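Local coordinates for protein citrate synthase (PDB 4TVM) that catalyses the condensation of oxaloacetate with acetyl-CoA and water to give citrate and CoA, a step of the Krebs cycle, at residues A[160-172]-A[388-400]. Sequence-based numbering, arbitrary orientation.
Sequences VELSTIRLLAKLP and ALGRLPGWIAHWR. With OAA (oxaloacetate ion), chain B.
Helices 160-172 and 388-400 pack antiparallel, their axes 10.2 Å apart at closest and 176° between directions, with T164 beside I396 and L168 beside L392. At one end R400 grips E161 end-on: NH2 donates to OE1 and NH1 to OE2, each at 2.8 Å. Both bonds lie in the guanidinium plane but meet the carboxylate from above its plane, the groups turned 46° apart. NH1 also makes a weak bond to T164 OG1, which donates to V160 O. V160 CG1 lies over one guanidinium face and 3.8 Å from W399 CZ3. A hydrogen bond with Y94 OH gives E161 OE2 a second partner. The middle is apolar. L392 extends with CG anti to its backbone N (chi1 178°), carrying CD2 to 3.4 Å from L167 O and among L168 and L171, while I396 CD1 rests against L167 CB. Farther along, L389 CD2 meets L171 and the P172 ring. In this largely helical citrate synthase fold, R391, on the far side of its helix, reaches the pocket: NH2 donates to oxaloacetate O3 (3.0 Å). Helix 85-94 covers L168, P393 and R400, helix 251-262 packs on L167, and helix 236-246 on R391 and H398.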
loop_
_atom_site.group_PDB
_atom_site.type_symbol
_atom_site.label_atom_id
_atom_site.label_comp_id
_atom_site.label_asym_id
_atom_site.label_seq_id
_atom_site.Cartn_x
_atom_site.Cartn_y
_atom_site.Cartn_z
ATOM N N VAL A 160 -11.828 3.329 -16.171
ATOM C CA VAL A 160 -10.664 3.970 -15.578
ATOM C C VAL A 160 -10.791 5.486 -15.698
ATOM O O VAL A 160 -10.392 6.249 -14.818
ATOM C CB VAL A 160 -9.424 3.552 -16.331
ATOM C CG1 VAL A 160 -8.234 4.385 -15.913
ATOM C CG2 VAL A 160 -9.146 2.077 -16.066
ATOM N N GLU A 161 -11.356 5.902 -16.812
ATOM C CA GLU A 161 -11.531 7.284 -17.084
ATOM C C GLU A 161 -12.505 7.919 -16.102
ATOM O O GLU A 161 -12.278 9.003 -15.610
ATOM C CB GLU A 161 -12.093 7.421 -18.491
ATOM C CG GLU A 161 -11.851 8.772 -19.069
ATOM C CD GLU A 161 -10.371 9.025 -19.271
ATOM O OE1 GLU A 161 -9.827 8.608 -20.316
ATOM O OE2 GLU A 161 -9.753 9.625 -18.367
ATOM N N LEU A 162 -13.611 7.235 -15.851
ATOM C CA LEU A 162 -14.649 7.737 -14.995
ATOM C C LEU A 162 -14.176 7.775 -13.545
ATOM O O LEU A 162 -14.463 8.746 -12.831
ATOM C CB LEU A 162 -15.860 6.832 -15.132
ATOM C CG LEU A 162 -17.125 7.178 -14.362
ATOM C CD1 LEU A 162 -17.608 8.581 -14.677
ATOM C CD2 LEU A 162 -18.199 6.155 -14.677
ATOM N N SER A 163 -13.426 6.766 -13.097
ATOM C CA SER A 163 -12.870 6.842 -11.742
ATOM C C SER A 163 -11.586 7.657 -11.639
ATOM O O SER A 163 -11.163 8.007 -10.525
ATOM C CB SER A 163 -12.695 5.449 -11.089
ATOM O OG SER A 163 -11.850 4.587 -11.834
ATOM N N THR A 164 -10.939 7.961 -12.758
ATOM C CA THR A 164 -9.878 8.998 -12.730
ATOM C C THR A 164 -10.551 10.325 -12.403
ATOM O O THR A 164 -10.113 11.059 -11.527
ATOM C CB THR A 164 -9.140 9.067 -14.059
ATOM O OG1 THR A 164 -8.211 7.980 -14.119
ATOM C CG2 THR A 164 -8.410 10.409 -14.266
ATOM N N ILE A 165 -11.666 10.582 -13.070
ATOM C CA ILE A 165 -12.431 11.794 -12.845
ATOM C C ILE A 165 -12.948 11.846 -11.426
ATOM O O ILE A 165 -12.703 12.809 -10.699
ATOM C CB ILE A 165 -13.606 11.911 -13.852
ATOM C CG1 ILE A 165 -13.083 11.909 -15.296
ATOM C CG2 ILE A 165 -14.359 13.195 -13.634
ATOM C CD1 ILE A 165 -11.910 12.870 -15.525
ATOM N N ARG A 166 -13.677 10.809 -11.037
ATOM C CA ARG A 166 -14.210 10.708 -9.677
ATOM C C ARG A 166 -13.173 10.976 -8.589
ATOM O O ARG A 166 -13.476 11.601 -7.579
ATOM C CB ARG A 166 -14.798 9.326 -9.463
ATOM C CG ARG A 166 -16.291 9.275 -9.650
ATOM C CD ARG A 166 -16.758 7.932 -10.132
ATOM N NE ARG A 166 -18.197 7.957 -10.286
ATOM C CZ ARG A 166 -18.938 6.901 -10.603
ATOM N NH1 ARG A 166 -18.365 5.709 -10.797
ATOM N NH2 ARG A 166 -20.258 7.042 -10.723
ATOM N N LEU A 167 -11.953 10.502 -8.779
ATOM C CA LEU A 167 -10.891 10.735 -7.785
ATOM C C LEU A 167 -10.418 12.165 -7.788
ATOM O O LEU A 167 -10.235 12.760 -6.738
ATOM C CB LEU A 167 -9.691 9.822 -8.044
ATOM C CG LEU A 167 -9.723 8.477 -7.314
ATOM C CD1 LEU A 167 -8.858 7.447 -8.015
ATOM C CD2 LEU A 167 -9.244 8.672 -5.890
ATOM N N LEU A 168 -10.183 12.717 -8.966
ATOM C CA LEU A 168 -9.698 14.090 -9.042
ATOM C C LEU A 168 -10.737 15.062 -8.504
ATOM O O LEU A 168 -10.390 16.078 -7.901
ATOM C CB LEU A 168 -9.357 14.464 -10.479
ATOM C CG LEU A 168 -8.047 13.891 -10.977
ATOM C CD1 LEU A 168 -8.012 14.046 -12.487
ATOM C CD2 LEU A 168 -6.883 14.618 -10.326
ATOM N N ALA A 169 -12.012 14.753 -8.733
ATOM C CA ALA A 169 -13.107 15.623 -8.245
ATOM C C ALA A 169 -13.350 15.433 -6.782
ATOM O O ALA A 169 -13.419 16.398 -6.046
ATOM C CB ALA A 169 -14.403 15.365 -8.985
ATOM N N LYS A 170 -13.522 14.181 -6.369
ATOM C CA LYS A 170 -14.023 13.891 -5.021
ATOM C C LYS A 170 -12.998 13.896 -3.896
ATOM O O LYS A 170 -13.386 14.026 -2.744
ATOM C CB LYS A 170 -14.744 12.564 -4.999
ATOM C CG LYS A 170 -15.873 12.532 -5.979
ATOM C CD LYS A 170 -16.761 11.324 -5.769
ATOM C CE LYS A 170 -18.118 11.603 -6.412
ATOM N NZ LYS A 170 -18.113 11.101 -7.797
ATOM N N LEU A 171 -11.716 13.760 -4.213
ATOM C CA LEU A 171 -10.707 13.706 -3.174
ATOM C C LEU A 171 -10.477 15.008 -2.451
ATOM O O LEU A 171 -10.214 14.980 -1.251
ATOM C CB LEU A 171 -9.403 13.230 -3.713
ATOM C CG LEU A 171 -8.503 12.806 -2.548
ATOM C CD1 LEU A 171 -8.780 11.375 -2.212
ATOM C CD2 LEU A 171 -7.038 12.958 -2.894
ATOM N N PRO A 172 -10.570 16.163 -3.158
ATOM C CA PRO A 172 -10.559 17.377 -2.347
ATOM C C PRO A 172 -11.766 17.528 -1.480
ATOM O O PRO A 172 -11.650 18.012 -0.371
ATOM C CB PRO A 172 -10.575 18.463 -3.394
ATOM C CG PRO A 172 -9.748 17.883 -4.469
ATOM C CD PRO A 172 -10.358 16.524 -4.576
ATOM N N ALA A 388 -1.264 14.612 -0.398
ATOM C CA ALA A 388 -1.948 13.615 -1.260
ATOM C C ALA A 388 -2.807 14.236 -2.361
ATOM O O ALA A 388 -2.851 13.751 -3.522
ATOM C CB ALA A 388 -2.805 12.721 -0.408
ATOM N N LEU A 389 -3.527 15.295 -1.993
ATOM C CA LEU A 389 -4.337 16.037 -2.972
ATOM C C LEU A 389 -3.505 16.455 -4.164
ATOM O O LEU A 389 -3.976 16.388 -5.292
ATOM C CB LEU A 389 -4.914 17.303 -2.353
ATOM C CG LEU A 389 -6.013 17.075 -1.356
ATOM C CD1 LEU A 389 -6.618 18.405 -0.988
ATOM C CD2 LEU A 389 -7.082 16.075 -1.858
ATOM N N GLY A 390 -2.286 16.933 -3.900
ATOM C CA GLY A 390 -1.397 17.429 -4.954
ATOM C C GLY A 390 -0.797 16.291 -5.725
ATOM O O GLY A 390 -0.721 16.329 -6.940
ATOM N N ARG A 391 -0.385 15.254 -5.016
ATOM C CA ARG A 391 0.223 14.098 -5.659
ATOM C C ARG A 391 -0.748 13.207 -6.437
ATOM O O ARG A 391 -0.320 12.409 -7.300
ATOM C CB ARG A 391 0.941 13.260 -4.610
ATOM C CG ARG A 391 1.624 12.042 -5.166
ATOM C CD ARG A 391 2.558 12.379 -6.310
ATOM N NE ARG A 391 3.618 13.291 -5.878
ATOM C CZ ARG A 391 4.667 12.949 -5.120
ATOM N NH1 ARG A 391 4.821 11.708 -4.659
ATOM N NH2 ARG A 391 5.557 13.871 -4.786
ATOM N N LEU A 392 -2.042 13.326 -6.148
ATOM C CA LEU A 392 -3.028 12.439 -6.766
ATOM C C LEU A 392 -2.867 12.266 -8.279
ATOM O O LEU A 392 -2.954 11.157 -8.791
ATOM C CB LEU A 392 -4.420 12.926 -6.424
ATOM C CG LEU A 392 -5.623 12.185 -6.990
ATOM C CD1 LEU A 392 -5.690 10.743 -6.516
ATOM C CD2 LEU A 392 -6.892 12.936 -6.592
ATOM N N PRO A 393 -2.673 13.362 -9.023
ATOM C CA PRO A 393 -2.509 13.218 -10.470
ATOM C C PRO A 393 -1.315 12.336 -10.864
ATOM O O PRO A 393 -1.350 11.613 -11.879
ATOM C CB PRO A 393 -2.309 14.666 -10.935
ATOM C CG PRO A 393 -1.946 15.433 -9.700
ATOM C CD PRO A 393 -2.787 14.780 -8.655
ATOM N N GLY A 394 -0.271 12.375 -10.056
ATOM C CA GLY A 394 0.928 11.610 -10.349
ATOM C C GLY A 394 0.668 10.159 -10.066
ATOM O O GLY A 394 1.006 9.273 -10.871
ATOM N N TRP A 395 0.086 9.906 -8.903
ATOM C CA TRP A 395 -0.348 8.558 -8.563
ATOM C C TRP A 395 -1.124 7.994 -9.695
ATOM O O TRP A 395 -0.891 6.872 -10.107
ATOM C CB TRP A 395 -1.210 8.540 -7.307
ATOM C CG TRP A 395 -0.426 8.732 -6.046
ATOM C CD1 TRP A 395 0.893 8.565 -5.881
ATOM C CD2 TRP A 395 -0.947 9.136 -4.779
ATOM N NE1 TRP A 395 1.254 8.836 -4.585
ATOM C CE2 TRP A 395 0.138 9.205 -3.888
ATOM C CE3 TRP A 395 -2.231 9.480 -4.318
ATOM C CZ2 TRP A 395 -0.002 9.597 -2.573
ATOM C CZ3 TRP A 395 -2.376 9.853 -2.988
ATOM C CH2 TRP A 395 -1.265 9.898 -2.127
ATOM N N ILE A 396 -2.037 8.774 -10.224
ATOM C CA ILE A 396 -2.939 8.274 -11.257
ATOM C C ILE A 396 -2.221 8.019 -12.577
ATOM O O ILE A 396 -2.493 7.028 -13.256
ATOM C CB ILE A 396 -4.126 9.237 -11.449
ATOM C CG1 ILE A 396 -5.032 9.172 -10.230
ATOM C CG2 ILE A 396 -4.945 8.859 -12.671
ATOM C CD1 ILE A 396 -6.187 10.158 -10.222
ATOM N N ALA A 397 -1.323 8.934 -12.945
ATOM C CA ALA A 397 -0.618 8.889 -14.214
ATOM C C ALA A 397 0.222 7.647 -14.327
ATOM O O ALA A 397 0.284 7.043 -15.404
ATOM C CB ALA A 397 0.268 10.110 -14.323
ATOM N N HIS A 398 0.903 7.308 -13.220
ATOM C CA HIS A 398 1.796 6.153 -13.145
ATOM C C HIS A 398 1.042 4.837 -13.213
ATOM O O HIS A 398 1.446 3.918 -13.904
ATOM C CB HIS A 398 2.598 6.193 -11.838
ATOM C CG HIS A 398 3.739 7.152 -11.866
ATOM N ND1 HIS A 398 3.591 8.491 -11.575
ATOM C CD2 HIS A 398 5.042 6.978 -12.164
ATOM C CE1 HIS A 398 4.761 9.093 -11.676
ATOM N NE2 HIS A 398 5.658 8.199 -12.037
ATOM N N TRP A 399 -0.028 4.746 -12.441
ATOM C CA TRP A 399 -0.972 3.614 -12.492
ATOM C C TRP A 399 -1.492 3.398 -13.914
ATOM O O TRP A 399 -1.504 2.269 -14.426
ATOM C CB TRP A 399 -2.151 3.918 -11.561
ATOM C CG TRP A 399 -3.119 2.801 -11.361
ATOM C CD1 TRP A 399 -3.200 1.960 -10.276
ATOM C CD2 TRP A 399 -4.159 2.408 -12.247
ATOM N NE1 TRP A 399 -4.211 1.068 -10.449
ATOM C CE2 TRP A 399 -4.818 1.319 -11.651
ATOM C CE3 TRP A 399 -4.595 2.868 -13.496
ATOM C CZ2 TRP A 399 -5.895 0.683 -12.255
ATOM C CZ3 TRP A 399 -5.658 2.233 -14.100
ATOM C CH2 TRP A 399 -6.291 1.140 -13.478
ATOM N N ARG A 400 -1.929 4.480 -14.558
ATOM C CA ARG A 400 -2.441 4.361 -15.935
ATOM C C ARG A 400 -1.360 3.910 -16.896
ATOM O O ARG A 400 -1.598 3.113 -17.814
ATOM C CB ARG A 400 -3.105 5.651 -16.407
ATOM C CG ARG A 400 -4.569 5.687 -15.971
ATOM C CD ARG A 400 -5.290 6.978 -16.272
ATOM N NE ARG A 400 -5.879 6.984 -17.611
ATOM C CZ ARG A 400 -6.993 7.633 -17.951
ATOM N NH1 ARG A 400 -7.685 8.334 -17.048
ATOM N NH2 ARG A 400 -7.430 7.559 -19.201
HETATM O O1 OAA B . 7.545 15.595 -3.027
HETATM O O2 OAA B . 7.942 16.477 -1.028
HETATM O O4 OAA B . 10.907 12.310 -2.706
HETATM O O5 OAA B . 9.108 11.531 -3.685
HETATM O O3 OAA B . 7.589 13.171 -2.695
HETATM C C1 OAA B . 8.166 15.631 -1.935
HETATM C C2 OAA B . 9.239 14.596 -1.737
HETATM C C3 OAA B . 8.768 13.354 -2.450
HETATM C C4 OAA B . 9.673 12.330 -2.934
#